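PDB 3IMM: putative secreted glycosylhydrolase from Parabacteroides distasonis ATCC 8503, which is probably a secreted hydrolase of the 3-keto-disaccharide hydrolase family that may act on sugar substrates. Local coordinates for residues T57-Y68 and S79-C89; Y98-H107 and N157-L167. All coordinates share one frame; numbering follows the deposited sequence.

Contact 1 (T57-Y68 and S79-C89). With NA (sodium ion), chain D.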
loop_
_atom_site.group_PDB
_atom_site.type_symbol
_atom_site.label_atom_id
_atom_site.label_comp_id
_atom_site.label_asym_id
_atom_site.label_seq_id
_atom_site.Cartn_x
_atom_site.Cartn_y
_atom_site.Cartn_z
ATOM N N THR A 57 2.725 9.170 -9.675
ATOM C CA THR A 57 4.125 8.881 -9.443
ATOM C C THR A 57 5.040 9.933 -10.024
ATOM O O THR A 57 4.643 10.760 -10.849
ATOM C CB THR A 57 4.525 7.507 -10.040
ATOM O OG1 THR A 57 4.498 7.594 -11.462
ATOM C CG2 THR A 57 3.573 6.413 -9.557
ATOM N N ASP A 58 6.259 9.885 -9.508
ATOM C CA ASP A 58 7.446 10.487 -10.059
ATOM C C ASP A 58 8.293 9.359 -10.692
ATOM O O ASP A 58 8.056 8.153 -10.452
ATOM C CB ASP A 58 8.245 11.020 -8.875
ATOM C CG ASP A 58 8.861 12.355 -9.104
ATOM O OD1 ASP A 58 8.775 12.884 -10.231
ATOM O OD2 ASP A 58 9.392 12.903 -8.103
ATOM N N VAL A 59 9.330 9.736 -11.433
ATOM C CA VAL A 59 10.238 8.767 -11.989
ATOM C C VAL A 59 10.861 8.050 -10.796
ATOM O O VAL A 59 11.371 8.693 -9.898
ATOM C CB VAL A 59 11.325 9.405 -12.931
ATOM C CG1 VAL A 59 12.391 8.389 -13.289
ATOM C CG2 VAL A 59 10.671 9.944 -14.214
ATOM N N GLY A 60 10.707 6.733 -10.754
ATOM C CA GLY A 60 11.363 5.884 -9.761
ATOM C C GLY A 60 10.676 5.794 -8.418
ATOM O O GLY A 60 11.255 5.261 -7.474
ATOM N N THR A 61 9.448 6.321 -8.323
ATOM C CA THR A 61 8.636 6.165 -7.114
ATOM C C THR A 61 8.583 4.725 -6.571
ATOM O O THR A 61 8.352 3.784 -7.313
ATOM C CB THR A 61 7.207 6.664 -7.379
ATOM O OG1 THR A 61 7.252 8.075 -7.508
ATOM C CG2 THR A 61 6.252 6.302 -6.247
ATOM N N ASN A 62 8.809 4.576 -5.275
ATOM C CA ASN A 62 8.641 3.298 -4.590
ATOM C C ASN A 62 7.994 3.578 -3.229
ATOM O O ASN A 62 8.620 4.123 -2.332
ATOM C CB ASN A 62 10.005 2.551 -4.431
ATOM C CG ASN A 62 9.871 1.206 -3.700
ATOM O OD1 ASN A 62 8.819 0.867 -3.140
ATOM N ND2 ASN A 62 10.947 0.435 -3.709
ATOM N N SER A 63 6.732 3.222 -3.095
ATOM C CA SER A 63 5.944 3.573 -1.905
ATOM C C SER A 63 4.952 2.432 -1.648
ATOM O O SER A 63 5.133 1.348 -2.151
ATOM C CB SER A 63 5.251 4.921 -2.124
ATOM O OG SER A 63 4.591 5.380 -0.943
ATOM N N GLY A 64 3.921 2.643 -0.850
ATOM C CA GLY A 64 3.020 1.531 -0.533
ATOM C C GLY A 64 1.922 1.930 0.413
ATOM O O GLY A 64 2.065 2.872 1.168
ATOM N N VAL A 65 0.813 1.209 0.335
ATOM C CA VAL A 65 -0.306 1.379 1.227
ATOM C C VAL A 65 -0.185 0.243 2.236
ATOM O O VAL A 65 0.005 -0.930 1.847
ATOM C CB VAL A 65 -1.628 1.311 0.449
ATOM C CG1 VAL A 65 -2.794 1.520 1.389
ATOM C CG2 VAL A 65 -1.638 2.389 -0.701
ATOM N N VAL A 66 -0.291 0.571 3.519
ATOM C CA VAL A 66 -0.160 -0.425 4.577
ATOM C C VAL A 66 -1.531 -0.701 5.157
ATOM O O VAL A 66 -2.259 0.217 5.450
ATOM C CB VAL A 66 0.841 0.036 5.651
ATOM C CG1 VAL A 66 0.991 -0.994 6.748
ATOM C CG2 VAL A 66 2.210 0.293 4.983
ATOM N N VAL A 67 -1.893 -1.968 5.273
ATOM C CA VAL A 67 -3.182 -2.368 5.867
ATOM C C VAL A 67 -2.891 -3.377 6.969
ATOM O O VAL A 67 -1.759 -3.917 7.086
ATOM C CB VAL A 67 -4.189 -2.944 4.815
ATOM C CG1 VAL A 67 -4.503 -1.882 3.732
ATOM C CG2 VAL A 67 -3.673 -4.281 4.160
ATOM N N TYR A 68 -3.887 -3.591 7.820
ATOM C CA TYR A 68 -3.806 -4.621 8.838
ATOM C C TYR A 68 -2.611 -4.403 9.761
ATOM O O TYR A 68 -1.950 -5.373 10.188
ATOM C CB TYR A 68 -3.687 -6.013 8.159
ATOM C CG TYR A 68 -4.853 -6.486 7.333
ATOM C CD1 TYR A 68 -6.077 -5.842 7.376
ATOM C CD2 TYR A 68 -4.754 -7.671 6.566
ATOM C CE1 TYR A 68 -7.141 -6.296 6.647
ATOM C CE2 TYR A 68 -5.841 -8.154 5.852
ATOM C CZ TYR A 68 -7.028 -7.468 5.905
ATOM O OH TYR A 68 -8.129 -7.912 5.226
ATOM N N SER A 79 2.306 -6.021 9.440
ATOM C CA SER A 79 1.389 -5.393 8.489
ATOM C C SER A 79 1.483 -6.037 7.111
ATOM O O SER A 79 2.375 -6.841 6.838
ATOM C CB SER A 79 1.656 -3.874 8.356
ATOM O OG SER A 79 2.932 -3.617 7.769
ATOM N N VAL A 80 0.549 -5.650 6.243
ATOM C CA VAL A 80 0.617 -6.022 4.831
ATOM C C VAL A 80 0.784 -4.745 4.003
ATOM O O VAL A 80 0.119 -3.714 4.280
ATOM C CB VAL A 80 -0.671 -6.773 4.429
ATOM C CG1 VAL A 80 -0.699 -7.031 2.931
ATOM C CG2 VAL A 80 -0.797 -8.023 5.292
ATOM N N GLU A 81 1.682 -4.791 3.017
ATOM C CA GLU A 81 1.954 -3.642 2.159
ATOM C C GLU A 81 1.627 -3.940 0.693
ATOM O O GLU A 81 2.127 -4.906 0.077
ATOM C CB GLU A 81 3.406 -3.192 2.247
ATOM C CG GLU A 81 3.738 -2.088 1.284
ATOM C CD GLU A 81 5.195 -1.691 1.362
ATOM O OE1 GLU A 81 5.996 -2.459 1.942
ATOM O OE2 GLU A 81 5.531 -0.619 0.817
ATOM N N ILE A 82 0.755 -3.085 0.170
ATOM C CA ILE A 82 0.428 -3.045 -1.230
ATOM C C ILE A 82 1.408 -2.073 -1.871
ATOM O O ILE A 82 1.407 -0.888 -1.576
ATOM C CB ILE A 82 -1.010 -2.596 -1.515
ATOM C CG1 ILE A 82 -2.042 -3.564 -0.896
ATOM C CG2 ILE A 82 -1.207 -2.593 -3.073
ATOM C CD1 ILE A 82 -2.216 -3.523 0.620
ATOM N N GLN A 83 2.273 -2.621 -2.715
ATOM C CA GLN A 83 3.303 -1.841 -3.383
ATOM C C GLN A 83 2.735 -0.788 -4.335
ATOM O O GLN A 83 1.840 -1.071 -5.139
ATOM C CB GLN A 83 4.168 -2.794 -4.202
ATOM C CG GLN A 83 5.338 -2.174 -4.926
ATOM C CD GLN A 83 6.482 -1.810 -4.033
ATOM O OE1 GLN A 83 6.334 -1.732 -2.817
ATOM N NE2 GLN A 83 7.647 -1.605 -4.630
ATOM N N ILE A 84 3.320 0.403 -4.294
ATOM C CA ILE A 84 3.091 1.430 -5.305
ATOM C C ILE A 84 4.439 1.761 -5.870
ATOM O O ILE A 84 5.362 2.068 -5.126
ATOM C CB ILE A 84 2.458 2.728 -4.742
ATOM C CG1 ILE A 84 1.052 2.483 -4.276
ATOM C CG2 ILE A 84 2.408 3.798 -5.828
ATOM C CD1 ILE A 84 0.442 3.660 -3.570
ATOM N N ALA A 85 4.575 1.669 -7.186
ATOM C CA ALA A 85 5.866 1.836 -7.800
ATOM C C ALA A 85 5.726 2.322 -9.221
ATOM O O ALA A 85 4.770 2.001 -9.918
ATOM C CB ALA A 85 6.685 0.502 -7.762
ATOM N N ASP A 86 6.719 3.087 -9.639
ATOM C CA ASP A 86 6.906 3.425 -11.050
ATOM C C ASP A 86 7.501 2.267 -11.829
ATOM O O ASP A 86 8.703 2.168 -11.978
ATOM C CB ASP A 86 7.833 4.648 -11.200
ATOM C CG ASP A 86 8.130 4.970 -12.650
ATOM O OD1 ASP A 86 7.292 4.604 -13.514
ATOM O OD2 ASP A 86 9.183 5.583 -12.929
ATOM N N ASP A 87 6.647 1.405 -12.363
ATOM C CA ASP A 87 7.098 0.259 -13.142
ATOM C C ASP A 87 7.870 0.646 -14.430
ATOM O O ASP A 87 8.445 -0.210 -15.085
ATOM C CB ASP A 87 5.880 -0.608 -13.539
ATOM C CG ASP A 87 5.287 -1.359 -12.383
ATOM O OD1 ASP A 87 5.781 -1.221 -11.270
ATOM O OD2 ASP A 87 4.304 -2.101 -12.568
ATOM N N HIS A 88 7.816 1.899 -14.835
ATOM C CA HIS A 88 8.455 2.300 -16.085
ATOM C C HIS A 88 9.899 2.691 -15.879
ATOM O O HIS A 88 10.572 2.988 -16.824
ATOM C CB HIS A 88 7.701 3.454 -16.718
ATOM C CG HIS A 88 6.242 3.190 -16.870
ATOM N ND1 HIS A 88 5.713 2.549 -17.967
ATOM C CD2 HIS A 88 5.202 3.444 -16.042
ATOM C CE1 HIS A 88 4.405 2.435 -17.815
ATOM N NE2 HIS A 88 4.072 2.966 -16.654
ATOM N N CYS A 89 10.355 2.728 -14.636
ATOM C CA CYS A 89 11.769 2.947 -14.334
ATOM C C CYS A 89 12.356 1.580 -14.056
ATOM O O CYS A 89 11.839 0.881 -13.190
ATOM C CB CYS A 89 11.887 3.801 -13.078
ATOM S SG CYS A 89 13.521 4.195 -12.661
HETATM NA NA NA D . 7.103 -0.026 -1.300
HETATM O O HOH W 1 4.794 5.353 -12.745
#
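Gln-83 and Asn-62 meet over one face of an antiparallel pair, their amide planes 75° apart, and both give their side-chain oxygens to a sodium ion. From CB, Gln-83 sends CG anti to the backbone N, where it packs on Lys-100 O at 3.2 Å; a bend at chi2 (75°) then brings the amide toward Asn-62. CD lies 3.3 Å from the sodium, OE1 binds it at 2.4 Å, and NE2 hydrogen-bonds Glu-99 O and makes only a weak bond to Asn-62 OD1. Ser-63 O and Glu-81 OE2 complete the protein ligands; OE2, which also accepts from Gln-183 NE2, would clash with a CB on Gly-64. Strands 62-67 and 80-85 form a beta hairpin in a concanavalin-like sandwich; the hairpin's inward side, facing the other sheet, carries Val-65, Val-67, Ile-82 and Ile-84. Beyond the ladder, Asp-86 OD2 takes the Gly-60 N-H on its anti lone pair at 2.9 Å, nearly straight (171°), and OD1 accepts from His-88 N and a water held by Thr-57 OG1. With an alanine here, Gly-60 N would probably lose its mate, and the bridging water and the 86-89 turn their carboxylate partner.

Contact 2 (Y98-H107 and N157-L167)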
loop_
_atom_site.group_PDB
_atom_site.type_symbol
_atom_site.label_atom_id
_atom_site.label_comp_id
_atom_site.label_asym_id
_atom_site.label_seq_id
_atom_site.Cartn_x
_atom_site.Cartn_y
_atom_site.Cartn_z
ATOM N N TYR A 98 7.232 -8.908 -6.997
ATOM C CA TYR A 98 6.586 -8.313 -5.794
ATOM C C TYR A 98 6.993 -6.854 -5.530
ATOM O O TYR A 98 6.536 -6.237 -4.553
ATOM C CB TYR A 98 6.783 -9.190 -4.548
ATOM C CG TYR A 98 8.223 -9.411 -4.013
ATOM C CD1 TYR A 98 9.099 -8.353 -3.817
ATOM C CD2 TYR A 98 8.646 -10.687 -3.606
ATOM C CE1 TYR A 98 10.398 -8.551 -3.291
ATOM C CE2 TYR A 98 9.942 -10.895 -3.090
ATOM C CZ TYR A 98 10.795 -9.814 -2.926
ATOM O OH TYR A 98 12.028 -10.013 -2.387
ATOM N N GLU A 99 7.853 -6.313 -6.395
ATOM C CA GLU A 99 8.234 -4.901 -6.359
ATOM C C GLU A 99 7.433 -4.059 -7.344
ATOM O O GLU A 99 7.552 -2.848 -7.337
ATOM C CB GLU A 99 9.716 -4.719 -6.652
ATOM C CG GLU A 99 10.601 -5.478 -5.702
ATOM C CD GLU A 99 12.075 -5.268 -5.985
ATOM O OE1 GLU A 99 12.485 -5.297 -7.179
ATOM O OE2 GLU A 99 12.806 -5.077 -4.996
ATOM N N LYS A 100 6.578 -4.680 -8.142
ATOM C CA LYS A 100 5.786 -3.976 -9.132
ATOM C C LYS A 100 4.553 -3.340 -8.533
ATOM O O LYS A 100 4.084 -3.743 -7.468
ATOM C CB LYS A 100 5.334 -4.951 -10.231
ATOM C CG LYS A 100 6.461 -5.682 -10.921
ATOM C CD LYS A 100 7.546 -4.747 -11.406
ATOM C CE LYS A 100 8.606 -5.526 -12.190
ATOM N NZ LYS A 100 9.808 -4.714 -12.361
ATOM N N CYS A 101 4.000 -2.369 -9.254
ATOM C CA CYS A 101 2.861 -1.607 -8.732
ATOM C C CYS A 101 1.638 -2.509 -8.586
ATOM O O CYS A 101 1.299 -3.231 -9.523
ATOM C CB CYS A 101 2.560 -0.425 -9.638
ATOM S SG CYS A 101 1.508 0.767 -8.878
ATOM N N GLY A 102 1.028 -2.495 -7.392
ATOM C CA GLY A 102 -0.129 -3.321 -7.067
ATOM C C GLY A 102 0.250 -4.705 -6.558
ATOM O O GLY A 102 -0.611 -5.479 -6.233
ATOM N N ALA A 103 1.542 -5.011 -6.466
ATOM C CA ALA A 103 1.954 -6.217 -5.808
ATOM C C ALA A 103 1.721 -6.132 -4.301
ATOM O O ALA A 103 1.588 -5.050 -3.735
ATOM C CB ALA A 103 3.396 -6.502 -6.084
ATOM N N ILE A 104 1.729 -7.298 -3.660
ATOM C CA ILE A 104 1.865 -7.387 -2.198
ATOM C C ILE A 104 3.350 -7.500 -1.933
ATOM O O ILE A 104 4.012 -8.536 -2.241
ATOM C CB ILE A 104 1.069 -8.565 -1.574
ATOM C CG1 ILE A 104 -0.350 -8.589 -2.103
ATOM C CG2 ILE A 104 1.054 -8.477 -0.007
ATOM C CD1 ILE A 104 -1.110 -7.290 -1.745
ATOM N N TYR A 105 3.905 -6.401 -1.431
ATOM C CA TYR A 105 5.330 -6.221 -1.394
ATOM C C TYR A 105 5.965 -7.374 -0.652
ATOM O O TYR A 105 5.536 -7.741 0.438
ATOM C CB TYR A 105 5.791 -4.904 -0.752
ATOM C CG TYR A 105 7.281 -4.873 -0.672
ATOM C CD1 TYR A 105 8.024 -4.617 -1.807
ATOM C CD2 TYR A 105 7.964 -5.211 0.508
ATOM C CE1 TYR A 105 9.411 -4.668 -1.785
ATOM C CE2 TYR A 105 9.351 -5.256 0.536
ATOM C CZ TYR A 105 10.062 -4.957 -0.615
ATOM O OH TYR A 105 11.418 -4.977 -0.634
ATOM N N GLY A 106 7.001 -7.919 -1.254
ATOM C CA GLY A 106 7.745 -9.048 -0.658
ATOM C C GLY A 106 7.091 -10.411 -0.669
ATOM O O GLY A 106 7.728 -11.418 -0.242
ATOM N N HIS A 107 5.867 -10.482 -1.218
ATOM C CA HIS A 107 5.002 -11.661 -1.062
ATOM C C HIS A 107 4.339 -12.201 -2.331
ATOM O O HIS A 107 4.230 -13.433 -2.509
ATOM C CB HIS A 107 3.953 -11.388 0.025
ATOM C CG HIS A 107 4.555 -11.254 1.389
ATOM N ND1 HIS A 107 5.097 -10.074 1.857
ATOM C CD2 HIS A 107 4.754 -12.176 2.362
ATOM C CE1 HIS A 107 5.581 -10.275 3.070
ATOM N NE2 HIS A 107 5.390 -11.545 3.396
ATOM N N ASN A 157 7.885 -17.636 -0.482
ATOM C CA ASN A 157 6.559 -17.319 -1.029
ATOM C C ASN A 157 6.017 -18.484 -1.801
ATOM O O ASN A 157 6.791 -19.278 -2.354
ATOM C CB ASN A 157 6.639 -16.115 -1.969
ATOM C CG ASN A 157 6.844 -14.814 -1.243
ATOM O OD1 ASN A 157 6.110 -14.484 -0.301
ATOM N ND2 ASN A 157 7.870 -14.053 -1.668
ATOM N N PRO A 158 4.683 -18.587 -1.894
ATOM C CA PRO A 158 4.095 -19.619 -2.747
ATOM C C PRO A 158 4.630 -19.638 -4.179
ATOM O O PRO A 158 4.682 -20.682 -4.799
ATOM C CB PRO A 158 2.603 -19.269 -2.730
ATOM C CG PRO A 158 2.387 -18.604 -1.442
ATOM C CD PRO A 158 3.638 -17.775 -1.248
ATOM N N ASP A 159 5.028 -18.494 -4.701
ATOM C CA ASP A 159 5.669 -18.442 -6.034
ATOM C C ASP A 159 7.163 -18.827 -6.057
ATOM O O ASP A 159 7.780 -18.823 -7.110
ATOM C CB ASP A 159 5.441 -17.063 -6.690
ATOM C CG ASP A 159 6.379 -15.974 -6.145
ATOM O OD1 ASP A 159 7.202 -16.220 -5.229
ATOM O OD2 ASP A 159 6.286 -14.853 -6.663
ATOM N N GLY A 160 7.726 -19.170 -4.902
ATOM C CA GLY A 160 9.105 -19.702 -4.827
ATOM C C GLY A 160 10.193 -18.696 -4.485
ATOM O O GLY A 160 11.322 -19.080 -4.186
ATOM N N SER A 161 9.847 -17.409 -4.517
ATOM C CA SER A 161 10.777 -16.343 -4.215
ATOM C C SER A 161 10.983 -16.218 -2.704
ATOM O O SER A 161 10.098 -16.532 -1.905
ATOM C CB SER A 161 10.274 -15.013 -4.791
ATOM O OG SER A 161 9.065 -14.601 -4.179
ATOM N N ASP A 162 12.152 -15.738 -2.308
ATOM C CA ASP A 162 12.425 -15.599 -0.870
ATOM C C ASP A 162 11.791 -14.308 -0.370
ATOM O O ASP A 162 11.841 -13.302 -1.051
ATOM C CB ASP A 162 13.916 -15.685 -0.528
ATOM C CG ASP A 162 14.728 -14.615 -1.202
ATOM O OD1 ASP A 162 14.836 -14.692 -2.439
ATOM O OD2 ASP A 162 15.280 -13.726 -0.501
ATOM N N ILE A 163 11.199 -14.381 0.826
ATOM C CA ILE A 163 10.649 -13.215 1.517
ATOM C C ILE A 163 11.799 -12.453 2.171
ATOM O O ILE A 163 12.620 -13.067 2.851
ATOM C CB ILE A 163 9.607 -13.638 2.607
ATOM C CG1 ILE A 163 8.369 -14.330 1.950
ATOM C CG2 ILE A 163 9.192 -12.416 3.421
ATOM C CD1 ILE A 163 7.581 -15.262 2.866
ATOM N N PRO A 164 11.848 -11.120 2.001
ATOM C CA PRO A 164 12.940 -10.356 2.626
ATOM C C PRO A 164 13.063 -10.661 4.105
ATOM O O PRO A 164 12.052 -10.859 4.791
ATOM C CB PRO A 164 12.526 -8.929 2.411
ATOM C CG PRO A 164 11.686 -8.942 1.213
ATOM C CD PRO A 164 10.938 -10.251 1.247
ATOM N N SER A 165 14.297 -10.711 4.590
ATOM C CA SER A 165 14.553 -11.087 5.960
ATOM C C SER A 165 13.789 -10.223 6.971
ATOM O O SER A 165 13.398 -10.708 8.035
ATOM C CB SER A 165 16.031 -11.039 6.206
ATOM O OG SER A 165 16.288 -11.317 7.559
ATOM N N TRP A 166 13.521 -8.963 6.619
ATOM C CA TRP A 166 12.804 -8.043 7.516
ATOM C C TRP A 166 11.284 -8.254 7.594
ATOM O O TRP A 166 10.587 -7.529 8.339
ATOM C CB TRP A 166 13.137 -6.578 7.171
ATOM C CG TRP A 166 12.736 -6.122 5.784
ATOM C CD1 TRP A 166 11.548 -5.587 5.418
ATOM C CD2 TRP A 166 13.553 -6.132 4.599
ATOM N NE1 TRP A 166 11.552 -5.284 4.083
ATOM C CE2 TRP A 166 12.773 -5.610 3.554
ATOM C CE3 TRP A 166 14.865 -6.557 4.318
ATOM C CZ2 TRP A 166 13.255 -5.472 2.263
ATOM C CZ3 TRP A 166 15.337 -6.415 3.029
ATOM C CH2 TRP A 166 14.543 -5.886 2.026
ATOM N N LEU A 167 10.765 -9.255 6.872
ATOM C CA LEU A 167 9.322 -9.588 6.907
ATOM C C LEU A 167 9.102 -11.043 7.327
ATOM O O LEU A 167 8.579 -11.841 6.550
ATOM C CB LEU A 167 8.696 -9.328 5.526
ATOM C CG LEU A 167 8.911 -7.941 4.901
ATOM C CD1 LEU A 167 8.455 -7.891 3.488
ATOM C CD2 LEU A 167 8.206 -6.922 5.746
HETATM O O HOH W 2 13.292 -12.373 -3.503
HETATM O O HOH W 3 3.981 -15.811 -4.009
HETATM O O HOH W 4 6.111 -12.720 5.839
#
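Asn-157 reaches across to the backbone of Gly-106 and His-107, and its ND2 gives the one direct hydrogen bond between the two loops, to Gly-106 O at 3.0 Å. The acceptor lies close to the amide plane, but the donor stands 37° out of the carbonyl plane. Within 98-107, one face of the Tyr-98 ring covers Gly-106 CA, which lies 3.3 Å from the ring plane and above its centre. A side chain on Gly-106 would run into Leu-167 CD1 and press on Pro-164 CD, and the left-handed phi there also suits glycine. Tyr-98 CZ is 4.2 Å from Pro-164 CD, and Tyr-105 CD2 meets Leu-167 CD1 at 4.0 Å. Tyr-105 OH comes to the edge of the Trp-166 indole, whose face rests on Pro-164 CB.

The second shell fixes these groups. Asn-157 ND2 also donates to Ser-161 OG, which in turn donates to Asp-159 OD1; that same oxygen accepts from Ser-161 N, making an Asx turn. Trp-151 NE1 binds Asn-157 OD1, which settles the amide's orientation. The imidazole of His-107 is held by ND1 to Tyr-105 O at 2.8 Å, nearly in the ring plane, and stacks with Phe-171. Water-mediated links extend the join: one water connects Tyr-98 OH with Asp-162 OD1, another His-107 O with Asp-159 N, a third His-107 NE2 with Leu-167 O.

The example joins two irregular loops, one following strand 80-85 and the other preceding strand 179-182, without a shared beta ladder. With both amide hydrogens of Asn-157 engaged and its oxygen taken by Trp-151, its side chain is unlikely to turn, and the loops' match depends on one oriented amide, three bridging waters and close aromatic and proline packing.

In the fold
Contact 1 and contact 2 follow one another along the chain, with centres about 13 Å apart, and they meet along strand 80-85. There the 98-107 loop lies against the strand that is outermost in its sheet: Gln-83 N is 2.7 Å from Ala-103 O and Glu-81 O is 2.8 Å from Tyr-105 N, both probable hydrogen bonds. Two residues that contribute sodium ligands in contact 1 are thereby tied through their backbones to a loop of contact 2. The side chain of Tyr-105 comes about 5 Å from the sodium ion, so the Tyr-105 end of contact 2 lies beside the metal site, whereas contact 1 supplies its protein ligands.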